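Local coordinates for carboxysome shell vertex protein CcmL (Nostoc sp., PDB 4N8X) that probably forms the pentameric vertices of the carboxysome shell, the polyhedral compartment in which RuBisCO is sequestered, at residues Arg65-Leu68 and Gly69-Gln72. Sequence-based numbering, arbitrary orientation.
Sequences RQLL and GNEQ
Asn70 N donates a hydrogen bond to Leu67 O, at 3.1 Å. This bond closes a four-residue turn. Gly69 takes the third position, with phi at 91°, where any side chain would collide with Leu68 O.

The side chains of Leu67 and Asn70 lie alongside each other and point the same way. Leu67 CB packs against Asn70 ND2 at 3.5 Å, and the leucine CG and CD1 continue along the same amide nitrogen. Further along, the Arg65 chain runs past the backbone of Asn70 and Glu71. Its CB lies 3.5 Å from Asn70 O. The chain then bends at chi3 (-78°), and NH2 reaches Glu71 O at the edge of the guanidinium, near its plane. That hydrogen bond is weak, with an angle of only 129°. Glu71 CA adds a CH...O contact to Arg65 O at 3.4 Å. With an alanine in place of Arg65, CB would stay but the rest of the chain would go, which would probably leave Glu71 O without this weak donor and uncover part of Asn70 O.

The buried Asn70 amide is fixed from further out. OD1 accepts hydrogen bonds from Asn46 ND2 and Arg73 NH2, while ND2 donates to Ala64 O. Leu67 also packs on Asp16 of a second subunit, and Arg65 on Gln66 of a third. Leu67 to Asn70 form a type II beta turn, and Arg65 and Glu71 meet just beside it, in the loop joining strands 55-60 and 77-88 of the CcmL/EutN barrel, beside its pentamer interfaces.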
loop_
_atom_site.group_PDB
_atom_site.type_symbol
_atom_site.label_atom_id
_atom_site.label_comp_id
_atom_site.label_asym_id
_atom_site.label_seq_id
_atom_site.Cartn_x
_atom_site.Cartn_y
_atom_site.Cartn_z
ATOM N N ARG A 65 -10.668 8.889 1.291
ATOM C CA ARG A 65 -11.215 10.016 0.538
ATOM C C ARG A 65 -12.699 9.812 0.247
ATOM O O ARG A 65 -13.343 10.680 -0.339
ATOM C CB ARG A 65 -10.404 10.313 -0.764
ATOM C CG ARG A 65 -8.870 10.565 -0.531
ATOM C CD ARG A 65 -8.121 11.209 -1.707
ATOM N NE ARG A 65 -7.805 10.266 -2.805
ATOM C CZ ARG A 65 -8.496 10.187 -3.939
ATOM N NH1 ARG A 65 -8.159 9.315 -4.876
ATOM N NH2 ARG A 65 -9.537 10.977 -4.132
ATOM N N GLN A 66 -13.261 8.683 0.667
ATOM C CA GLN A 66 -14.711 8.491 0.438
ATOM C C GLN A 66 -15.568 9.223 1.471
ATOM O O GLN A 66 -16.759 9.382 1.273
ATOM C CB GLN A 66 -15.115 7.012 0.368
ATOM C CG GLN A 66 -14.200 6.144 -0.466
ATOM C CD GLN A 66 -14.116 6.619 -1.885
ATOM O OE1 GLN A 66 -15.140 6.737 -2.574
ATOM N NE2 GLN A 66 -12.893 6.929 -2.339
ATOM N N LEU A 67 -14.980 9.649 2.575
ATOM C CA LEU A 67 -15.725 10.445 3.553
ATOM C C LEU A 67 -16.099 11.741 2.863
ATOM O O LEU A 67 -15.341 12.217 2.014
ATOM C CB LEU A 67 -14.869 10.756 4.790
ATOM C CG LEU A 67 -14.239 9.613 5.591
ATOM C CD1 LEU A 67 -13.675 10.137 6.908
ATOM C CD2 LEU A 67 -15.268 8.546 5.850
ATOM N N LEU A 68 -17.260 12.310 3.194
ATOM C CA LEU A 68 -17.715 13.517 2.491
ATOM C C LEU A 68 -16.770 14.702 2.693
ATOM O O LEU A 68 -16.315 14.997 3.813
ATOM C CB LEU A 68 -19.191 13.873 2.803
ATOM C CG LEU A 68 -19.716 14.930 3.789
ATOM C CD1 LEU A 68 -19.266 16.353 3.512
ATOM C CD2 LEU A 68 -21.233 14.899 3.751
ATOM N N GLY A 69 -16.465 15.376 1.597
ATOM C CA GLY A 69 -15.538 16.492 1.636
ATOM C C GLY A 69 -14.090 16.093 1.390
ATOM O O GLY A 69 -13.291 16.940 0.982
ATOM N N ASN A 70 -13.753 14.819 1.618
ATOM C CA ASN A 70 -12.360 14.356 1.507
ATOM C C ASN A 70 -11.909 14.012 0.078
ATOM O O ASN A 70 -10.730 13.702 -0.136
ATOM C CB ASN A 70 -12.116 13.119 2.397
ATOM C CG ASN A 70 -11.965 13.458 3.879
ATOM O OD1 ASN A 70 -12.028 14.619 4.277
ATOM N ND2 ASN A 70 -11.782 12.434 4.695
ATOM N N GLU A 71 -12.828 14.072 -0.894
ATOM C CA GLU A 71 -12.619 13.451 -2.204
ATOM C C GLU A 71 -11.380 13.924 -2.925
ATOM O O GLU A 71 -10.680 13.143 -3.591
ATOM C CB GLU A 71 -13.828 13.683 -3.124
ATOM C CG GLU A 71 -15.167 13.451 -2.444
ATOM C CD GLU A 71 -15.577 14.607 -1.565
ATOM O OE1 GLU A 71 -15.576 15.748 -2.045
ATOM O OE2 GLU A 71 -15.877 14.371 -0.387
ATOM N N GLN A 72 -11.147 15.226 -2.842
ATOM C CA GLN A 72 -10.020 15.847 -3.491
ATOM C C GLN A 72 -9.096 16.460 -2.439
ATOM O O GLN A 72 -8.396 17.420 -2.705
ATOM C CB GLN A 72 -10.528 16.869 -4.509
ATOM C CG GLN A 72 -11.446 16.208 -5.536
ATOM C CD GLN A 72 -12.197 17.189 -6.396
ATOM O OE1 GLN A 72 -12.202 18.395 -6.139
ATOM N NE2 GLN A 72 -12.850 16.677 -7.434
#